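Local structure of succinate dehydrogenase subunit A (Mycolicibacterium smegmatis, 7D6V) at residues A[83-88]-A[604-609]; A[257-262]-A[370-375]; A[473-478]-A[521-526]. The protein serves as the FAD-carrying flavoprotein subunit of the succinate dehydrogenase Sdh1, probably oxidising succinate to fumarate and passing the electrons to the iron-sulfur subunit. All coordinates share one frame; numbering follows the deposited sequence.

Contact 1: A[83-88]-A[604-609]; sequences NWRMAE and PMRPDL
Trp84 and Glu88 meet Pro604, Met605 and Arg606 where the first turn of helix 84-102, in the FAD-binding part of the chain, faces a loop near the C-terminus; a four-residue salt-bridge network runs beside a packed indole. The indole is the tight part. The Pro604 carbonyl group covers one face of the ring, Pro604 C standing 3.8 Å above its plane and offset toward the rim. At the root of the indole, Trp84 CB meets Met605 CG at 3.9 Å. Behind lie the buried Glu88 and Asp608, backed by Trp67 and Phe71 of helix 67-76.

The solvent side belongs to the exposed Arg606, its guanidinium nearly perpendicular to the indole (86°). Arg606 NH1 donates to Glu88 OE2 at 2.9 Å, nearly straight (164°); the oxygen lies in the guanidinium plane and accepts on its syn lone pair. Glu88 reaches this far because CG stands anti to the backbone N (chi1 165°) and the chain runs on extended. Arg85 NH2 grips Glu88 OE1, also at 2.9 Å, but from above the carboxylate plane, while Arg85 NH1 bridges to Asp399. The last link is long: Asp608 OD2 sits 3.6 Å from Arg606 NH2, well out of the guanidinium plane, so no N-H points at it.

Contact 2: A[257-262]-A[370-375]; sequences LSVKGI and ELAEVD
Val259 fits against Leu371 and Ala372 where the C-terminal end of helix 362-372 meets the loop that follows strand 246-253; the region probably belongs to the capping domain of the flavoprotein fold. Val259 and Leu371 run antiparallel, flank to flank, and the two valine methyls divide the work. CG1, placed anti to the carbonyl carbon (chi1 -70°), lies alongside the leucine branch, with Val259 CG1 3.6 Å from Leu371 CD2. Val259 CG2 turns to the alanine instead, 3.7 Å from Ala372 CB. Leu371 CD2 also rests near the backbone of the loop, 3.8 Å from Ser258 O.

Ser258 points at the same helix end, yet its hydroxyl makes no hydrogen bond there. Its polar partner is Gly30 O of the iron-sulfur subunit, whose Cys74 also packs on Leu371, so this buried patch lies at the subunit interface. The FAD is not part of the patch, standing about 12 Å from the side chain of Val259. Toward the helix end the serine oxygen has two neighbours: Ser258 OG lies 3.3 Å from Leu371 O, without a hydrogen bond, and 3.5 Å from Ala372 CB.

Contact 3: A[473-478]-A[521-526]; sequences EPKAEP and NVTVEG
Thr523 OG1 donates to Pro474 O at 3.0 Å, the better of the two hydrogen bonds between these loops. The hydroxyl reaches the carbonyl from 48° above its plane rather than on a lone pair. OG1 can do so because it stands beside the backbone N, anti to the carbonyl carbon (chi1 -51°); CG2 of the same threonine lies against the carbonyls of Glu473 and Pro474, with Thr523 CG2 3.5 Å from Pro474 O. The second polar link is weak: Lys475 NZ to Val522 O at 3.3 Å. The extended lysine chain lies along Val522.

Farther along, the loop from 473 to 478 turns through the positive phi angles of Lys475 and Glu477. Pro478 closes on the other loop with a CA-H...O contact to Asn521 O (3.4 Å from CA, 144° at the hydrogen), and Pro478 CB packs on Thr523 CB at 3.8 Å. Asn521 CB approaches Glu477 O at 3.2 Å.

This is a loop-on-loop contact at the surface: one loop joins helices 458-469 and 481-495, the other joins 502-518 and 532-556. Backbone bonds of Asn521 and Thr523 to Glu479, and of Val524 to Pro471, continue the contact through the residues flanking the 473-478 segment, while Val522 and Val524 press inward on Ala537 of helix 532-556.

Contact 2 is fully buried, contact 1 partly so, and contact 3 lies at the surface; no two of them touch. Their chemistry follows place: methyl groups in contact 2, a salt-bridge network beside a packed indole in contact 1, and mostly carbonyl oxygens met by a hydroxyl, an ammonium or C-H groups in contact 3. Contact 2 stays within the FAD-binding part of the chain and borders the iron-sulfur subunit, whereas contact 1 reaches from that part to the C-terminal region. Along the chain, contacts 2 and 3 follow one another inside the large loop closed by contact 1. Both lie across the chain's centre from it, about 36 Å apart, centre to centre. No helix or strand is shared.

Contact 1: A[83-88]-A[604-609]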
loop_
_atom_site.group_PDB
_atom_site.type_symbol
_atom_site.label_atom_id
_atom_site.label_comp_id
_atom_site.label_asym_id
_atom_site.label_seq_id
_atom_site.Cartn_x
_atom_site.Cartn_y
_atom_site.Cartn_z
ATOM N N ASN A 83 5.531 -10.278 -30.649
ATOM C CA ASN A 83 6.940 -10.397 -31.000
ATOM C C ASN A 83 7.455 -11.704 -30.416
ATOM O O ASN A 83 7.595 -11.834 -29.197
ATOM C CB ASN A 83 7.732 -9.205 -30.474
ATOM C CG ASN A 83 9.054 -9.020 -31.193
ATOM O OD1 ASN A 83 9.712 -9.987 -31.565
ATOM N ND2 ASN A 83 9.445 -7.771 -31.395
ATOM N N TRP A 84 7.717 -12.681 -31.283
ATOM C CA TRP A 84 8.046 -14.021 -30.815
ATOM C C TRP A 84 9.375 -14.052 -30.074
ATOM O O TRP A 84 9.534 -14.828 -29.127
ATOM C CB TRP A 84 8.072 -14.984 -31.994
ATOM C CG TRP A 84 9.002 -14.559 -33.072
ATOM C CD1 TRP A 84 8.712 -13.757 -34.132
ATOM C CD2 TRP A 84 10.382 -14.918 -33.204
ATOM N NE1 TRP A 84 9.823 -13.597 -34.922
ATOM C CE2 TRP A 84 10.862 -14.298 -34.371
ATOM C CE3 TRP A 84 11.256 -15.701 -32.447
ATOM C CZ2 TRP A 84 12.177 -14.437 -34.799
ATOM C CZ3 TRP A 84 12.559 -15.837 -32.873
ATOM C CH2 TRP A 84 13.008 -15.209 -34.037
ATOM N N ARG A 85 10.338 -13.230 -30.492
ATOM C CA ARG A 85 11.608 -13.164 -29.781
ATOM C C ARG A 85 11.414 -12.650 -28.362
ATOM O O ARG A 85 11.977 -13.205 -27.411
ATOM C CB ARG A 85 12.588 -12.283 -30.552
ATOM C CG ARG A 85 13.986 -12.242 -29.972
ATOM C CD ARG A 85 14.574 -13.621 -29.768
ATOM N NE ARG A 85 15.970 -13.531 -29.355
ATOM C CZ ARG A 85 16.615 -14.467 -28.670
ATOM N NH1 ARG A 85 17.884 -14.288 -28.339
ATOM N NH2 ARG A 85 15.994 -15.577 -28.311
ATOM N N MET A 86 10.599 -11.608 -28.196
ATOM C CA MET A 86 10.343 -11.075 -26.863
ATOM C C MET A 86 9.604 -12.085 -25.998
ATOM O O MET A 86 9.917 -12.240 -24.814
ATOM C CB MET A 86 9.554 -9.773 -26.961
ATOM C CG MET A 86 10.410 -8.560 -27.256
ATOM S SD MET A 86 9.440 -7.070 -27.526
ATOM C CE MET A 86 9.179 -6.536 -25.840
ATOM N N ALA A 87 8.625 -12.784 -26.574
ATOM C CA ALA A 87 7.876 -13.779 -25.816
ATOM C C ALA A 87 8.773 -14.928 -25.377
ATOM O O ALA A 87 8.736 -15.350 -24.216
ATOM C CB ALA A 87 6.704 -14.293 -26.650
ATOM N N GLU A 88 9.600 -15.437 -26.291
ATOM C CA GLU A 88 10.515 -16.521 -25.947
ATOM C C GLU A 88 11.508 -16.086 -24.882
ATOM O O GLU A 88 11.788 -16.832 -23.932
ATOM C CB GLU A 88 11.254 -16.991 -27.196
ATOM C CG GLU A 88 12.467 -17.850 -26.908
ATOM C CD GLU A 88 13.461 -17.851 -28.047
ATOM O OE1 GLU A 88 13.442 -16.900 -28.854
ATOM O OE2 GLU A 88 14.260 -18.803 -28.138
ATOM N N PRO A 604 8.006 -15.883 -39.001
ATOM C CA PRO A 604 7.391 -16.100 -37.683
ATOM C C PRO A 604 8.274 -16.738 -36.621
ATOM O O PRO A 604 8.584 -16.082 -35.628
ATOM C CB PRO A 604 6.189 -17.006 -38.004
ATOM C CG PRO A 604 6.358 -17.429 -39.444
ATOM C CD PRO A 604 7.120 -16.328 -40.089
ATOM N N MET A 605 8.733 -17.968 -36.818
ATOM C CA MET A 605 9.397 -18.690 -35.738
ATOM C C MET A 605 10.310 -19.751 -36.331
ATOM O O MET A 605 9.869 -20.561 -37.151
ATOM C CB MET A 605 8.366 -19.317 -34.779
ATOM C CG MET A 605 7.596 -18.315 -33.915
ATOM S SD MET A 605 6.115 -18.900 -33.081
ATOM C CE MET A 605 5.225 -19.645 -34.440
ATOM N N ARG A 606 11.581 -19.733 -35.926
ATOM C CA ARG A 606 12.591 -20.530 -36.609
ATOM C C ARG A 606 12.471 -22.041 -36.321
ATOM O O ARG A 606 12.009 -22.762 -37.213
ATOM C CB ARG A 606 13.959 -19.921 -36.271
ATOM C CG ARG A 606 14.001 -19.275 -34.881
ATOM C CD ARG A 606 15.393 -19.322 -34.270
ATOM N NE ARG A 606 15.475 -18.537 -33.046
ATOM C CZ ARG A 606 15.154 -19.002 -31.843
ATOM N NH1 ARG A 606 15.251 -18.222 -30.778
ATOM N NH2 ARG A 606 14.738 -20.251 -31.704
ATOM N N PRO A 607 12.837 -22.580 -35.151
ATOM C CA PRO A 607 12.175 -23.806 -34.666
ATOM C C PRO A 607 11.077 -23.592 -33.631
ATOM O O PRO A 607 10.650 -24.581 -33.027
ATOM C CB PRO A 607 13.343 -24.575 -34.038
ATOM C CG PRO A 607 14.159 -23.537 -33.484
ATOM C CD PRO A 607 14.215 -22.564 -34.611
ATOM N N ASP A 608 10.633 -22.360 -33.384
ATOM C CA ASP A 608 9.540 -22.179 -32.437
ATOM C C ASP A 608 8.235 -22.517 -33.146
ATOM O O ASP A 608 7.260 -21.767 -33.099
ATOM C CB ASP A 608 9.517 -20.754 -31.885
ATOM C CG ASP A 608 10.706 -20.445 -31.005
ATOM O OD1 ASP A 608 11.074 -21.299 -30.175
ATOM O OD2 ASP A 608 11.271 -19.341 -31.139
ATOM N N LEU A 609 8.228 -23.683 -33.775
ATOM C CA LEU A 609 7.126 -24.317 -34.480
ATOM C C LEU A 609 6.943 -25.709 -33.900
ATOM O O LEU A 609 6.973 -26.728 -34.591
ATOM C CB LEU A 609 7.388 -24.343 -35.980
ATOM C CG LEU A 609 7.562 -22.988 -36.674
ATOM C CD1 LEU A 609 8.107 -23.183 -38.078
ATOM C CD2 LEU A 609 6.256 -22.217 -36.717
#

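Contact 2: A[257-262]-A[370-375]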
loop_
_atom_site.group_PDB
_atom_site.type_symbol
_atom_site.label_atom_id
_atom_site.label_comp_id
_atom_site.label_asym_id
_atom_site.label_seq_id
_atom_site.Cartn_x
_atom_site.Cartn_y
_atom_site.Cartn_z
ATOM N N LEU A 257 -17.930 7.725 -7.526
ATOM C CA LEU A 257 -16.587 8.193 -7.845
ATOM C C LEU A 257 -15.536 7.528 -6.973
ATOM O O LEU A 257 -14.406 7.327 -7.422
ATOM C CB LEU A 257 -16.505 9.713 -7.720
ATOM C CG LEU A 257 -17.431 10.499 -8.647
ATOM C CD1 LEU A 257 -17.194 11.990 -8.500
ATOM C CD2 LEU A 257 -17.239 10.062 -10.090
ATOM N N SER A 258 -15.890 7.155 -5.741
ATOM C CA SER A 258 -14.936 6.467 -4.879
ATOM C C SER A 258 -14.468 5.151 -5.489
ATOM O O SER A 258 -13.341 4.714 -5.230
ATOM C CB SER A 258 -15.556 6.228 -3.504
ATOM O OG SER A 258 -16.862 5.697 -3.624
ATOM N N VAL A 259 -15.312 4.508 -6.294
ATOM C CA VAL A 259 -14.951 3.289 -7.017
ATOM C C VAL A 259 -15.396 3.482 -8.466
ATOM O O VAL A 259 -16.536 3.182 -8.836
ATOM C CB VAL A 259 -15.566 2.029 -6.392
ATOM C CG1 VAL A 259 -14.912 1.741 -5.061
ATOM C CG2 VAL A 259 -17.061 2.211 -6.146
ATOM N N LYS A 260 -14.490 3.971 -9.310
ATOM C CA LYS A 260 -14.845 4.338 -10.673
ATOM C C LYS A 260 -14.034 3.607 -11.732
ATOM O O LYS A 260 -14.299 3.783 -12.927
ATOM C CB LYS A 260 -14.694 5.853 -10.871
ATOM C CG LYS A 260 -15.551 6.421 -11.986
ATOM C CD LYS A 260 -14.860 7.568 -12.690
ATOM C CE LYS A 260 -15.519 7.861 -14.022
ATOM N NZ LYS A 260 -14.832 8.965 -14.745
ATOM N N GLY A 261 -13.063 2.794 -11.341
ATOM C CA GLY A 261 -12.334 2.008 -12.310
ATOM C C GLY A 261 -12.015 0.631 -11.778
ATOM O O GLY A 261 -11.240 -0.113 -12.383
ATOM N N ILE A 262 -12.604 0.288 -10.633
ATOM C CA ILE A 262 -12.381 -1.027 -10.050
ATOM C C ILE A 262 -13.017 -2.083 -10.938
ATOM O O ILE A 262 -14.191 -1.982 -11.315
ATOM C CB ILE A 262 -12.938 -1.073 -8.619
ATOM C CG1 ILE A 262 -12.479 0.158 -7.835
ATOM C CG2 ILE A 262 -12.513 -2.352 -7.922
ATOM C CD1 ILE A 262 -11.024 0.122 -7.433
ATOM N N GLU A 370 -17.107 -0.473 2.587
ATOM C CA GLU A 370 -16.342 0.520 3.332
ATOM C C GLU A 370 -15.937 1.718 2.485
ATOM O O GLU A 370 -15.585 2.759 3.048
ATOM C CB GLU A 370 -15.083 -0.101 3.947
ATOM C CG GLU A 370 -14.082 -0.675 2.958
ATOM C CD GLU A 370 -13.111 0.359 2.424
ATOM O OE1 GLU A 370 -12.954 1.417 3.067
ATOM O OE2 GLU A 370 -12.502 0.111 1.362
ATOM N N LEU A 371 -15.973 1.608 1.160
ATOM C CA LEU A 371 -15.486 2.682 0.307
ATOM C C LEU A 371 -16.585 3.455 -0.401
ATOM O O LEU A 371 -16.466 4.672 -0.558
ATOM C CB LEU A 371 -14.509 2.116 -0.729
ATOM C CG LEU A 371 -13.624 3.113 -1.470
ATOM C CD1 LEU A 371 -12.908 4.005 -0.479
ATOM C CD2 LEU A 371 -12.623 2.374 -2.329
ATOM N N ALA A 372 -17.659 2.797 -0.835
ATOM C CA ALA A 372 -18.726 3.468 -1.561
ATOM C C ALA A 372 -20.073 3.392 -0.859
ATOM O O ALA A 372 -21.067 3.878 -1.408
ATOM C CB ALA A 372 -18.851 2.884 -2.973
ATOM N N GLU A 373 -20.131 2.799 0.335
ATOM C CA GLU A 373 -21.387 2.589 1.058
ATOM C C GLU A 373 -22.395 1.828 0.200
ATOM O O GLU A 373 -23.600 2.077 0.254
ATOM C CB GLU A 373 -21.976 3.914 1.548
ATOM N N VAL A 374 -21.894 0.891 -0.600
ATOM C CA VAL A 374 -22.717 0.071 -1.479
ATOM C C VAL A 374 -22.758 -1.334 -0.901
ATOM O O VAL A 374 -21.717 -1.987 -0.764
ATOM C CB VAL A 374 -22.177 0.059 -2.918
ATOM C CG1 VAL A 374 -22.944 -0.946 -3.759
ATOM C CG2 VAL A 374 -22.266 1.442 -3.530
ATOM N N ASP A 375 -23.956 -1.800 -0.563
ATOM C CA ASP A 375 -24.139 -3.140 -0.017
ATOM C C ASP A 375 -24.337 -4.112 -1.170
ATOM O O ASP A 375 -25.343 -4.044 -1.885
ATOM C CB ASP A 375 -25.320 -3.180 0.948
ATOM C CG ASP A 375 -25.110 -4.162 2.080
ATOM O OD1 ASP A 375 -24.308 -5.102 1.908
ATOM O OD2 ASP A 375 -25.741 -3.994 3.143
#

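Contact 3: A[473-478]-A[521-526]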
loop_
_atom_site.group_PDB
_atom_site.type_symbol
_atom_site.label_atom_id
_atom_site.label_comp_id
_atom_site.label_asym_id
_atom_site.label_seq_id
_atom_site.Cartn_x
_atom_site.Cartn_y
_atom_site.Cartn_z
ATOM N N GLU A 473 0.507 32.666 -20.583
ATOM C CA GLU A 473 0.148 33.921 -21.222
ATOM C C GLU A 473 -1.372 34.043 -21.349
ATOM O O GLU A 473 -2.081 33.033 -21.372
ATOM C CB GLU A 473 0.802 34.025 -22.594
ATOM C CG GLU A 473 2.206 33.455 -22.644
ATOM C CD GLU A 473 3.220 34.343 -21.946
ATOM O OE1 GLU A 473 3.202 35.569 -22.179
ATOM O OE2 GLU A 473 4.035 33.814 -21.160
ATOM N N PRO A 474 -1.895 35.276 -21.421
ATOM C CA PRO A 474 -3.359 35.459 -21.364
ATOM C C PRO A 474 -4.158 34.629 -22.357
ATOM O O PRO A 474 -5.179 34.045 -21.972
ATOM C CB PRO A 474 -3.509 36.960 -21.628
ATOM C CG PRO A 474 -2.289 37.550 -21.039
ATOM C CD PRO A 474 -1.180 36.556 -21.272
ATOM N N LYS A 475 -3.733 34.559 -23.621
ATOM C CA LYS A 475 -4.346 33.671 -24.612
ATOM C C LYS A 475 -5.849 33.938 -24.734
ATOM O O LYS A 475 -6.684 33.141 -24.303
ATOM C CB LYS A 475 -4.077 32.199 -24.282
ATOM C CG LYS A 475 -2.821 31.640 -24.913
ATOM C CD LYS A 475 -2.380 30.371 -24.218
ATOM C CE LYS A 475 -1.126 29.800 -24.857
ATOM N NZ LYS A 475 -0.957 28.349 -24.564
ATOM N N ALA A 476 -6.163 35.115 -25.282
ATOM C CA ALA A 476 -7.545 35.507 -25.548
ATOM C C ALA A 476 -8.349 34.340 -26.108
ATOM O O ALA A 476 -7.843 33.542 -26.901
ATOM C CB ALA A 476 -7.582 36.683 -26.528
ATOM N N GLU A 477 -9.614 34.257 -25.682
ATOM C CA GLU A 477 -10.474 33.082 -25.795
ATOM C C GLU A 477 -9.884 31.932 -24.985
ATOM O O GLU A 477 -9.576 30.873 -25.546
ATOM C CB GLU A 477 -10.674 32.668 -27.254
ATOM C CG GLU A 477 -11.443 33.684 -28.076
ATOM C CD GLU A 477 -12.882 33.823 -27.627
ATOM O OE1 GLU A 477 -13.460 32.819 -27.157
ATOM O OE2 GLU A 477 -13.434 34.938 -27.736
ATOM N N PRO A 478 -9.725 32.095 -23.673
ATOM C CA PRO A 478 -9.004 31.094 -22.879
ATOM C C PRO A 478 -9.745 29.770 -22.787
ATOM O O PRO A 478 -10.966 29.688 -22.924
ATOM C CB PRO A 478 -8.892 31.752 -21.501
ATOM C CG PRO A 478 -10.021 32.705 -21.450
ATOM C CD PRO A 478 -10.204 33.213 -22.841
ATOM N N ASN A 521 -5.226 27.594 -26.996
ATOM C CA ASN A 521 -5.711 28.708 -26.194
ATOM C C ASN A 521 -5.762 28.391 -24.706
ATOM O O ASN A 521 -6.377 29.144 -23.947
ATOM C CB ASN A 521 -7.095 29.138 -26.675
ATOM C CG ASN A 521 -7.071 29.723 -28.065
ATOM O OD1 ASN A 521 -6.234 30.566 -28.381
ATOM N ND2 ASN A 521 -7.990 29.278 -28.910
ATOM N N VAL A 522 -5.131 27.305 -24.267
ATOM C CA VAL A 522 -5.240 26.893 -22.873
ATOM C C VAL A 522 -4.503 27.891 -21.989
ATOM O O VAL A 522 -3.323 28.189 -22.201
ATOM C CB VAL A 522 -4.724 25.458 -22.681
ATOM C CG1 VAL A 522 -3.258 25.332 -23.064
ATOM C CG2 VAL A 522 -4.933 25.014 -21.249
ATOM N N THR A 523 -5.210 28.436 -21.005
ATOM C CA THR A 523 -4.661 29.418 -20.085
ATOM C C THR A 523 -4.642 28.830 -18.682
ATOM O O THR A 523 -5.625 28.223 -18.247
ATOM C CB THR A 523 -5.474 30.713 -20.106
ATOM O OG1 THR A 523 -5.629 31.163 -21.456
ATOM C CG2 THR A 523 -4.773 31.792 -19.302
ATOM N N VAL A 524 -3.529 29.011 -17.982
ATOM C CA VAL A 524 -3.344 28.495 -16.633
ATOM C C VAL A 524 -3.281 29.678 -15.679
ATOM O O VAL A 524 -2.543 30.640 -15.920
ATOM C CB VAL A 524 -2.079 27.628 -16.530
ATOM C CG1 VAL A 524 -1.720 27.371 -15.087
ATOM C CG2 VAL A 524 -2.281 26.318 -17.264
ATOM N N GLU A 525 -4.061 29.610 -14.605
ATOM C CA GLU A 525 -4.109 30.658 -13.597
ATOM C C GLU A 525 -3.238 30.266 -12.411
ATOM O O GLU A 525 -3.308 29.130 -11.935
ATOM C CB GLU A 525 -5.546 30.907 -13.136
ATOM C CG GLU A 525 -6.602 30.657 -14.200
ATOM C CD GLU A 525 -6.507 31.628 -15.362
ATOM O OE1 GLU A 525 -6.067 32.777 -15.143
ATOM O OE2 GLU A 525 -6.875 31.244 -16.491
ATOM N N GLY A 526 -2.420 31.202 -11.945
ATOM C CA GLY A 526 -1.573 30.951 -10.796
ATOM C C GLY A 526 -0.096 31.068 -11.105
ATOM O O GLY A 526 0.293 31.721 -12.076
#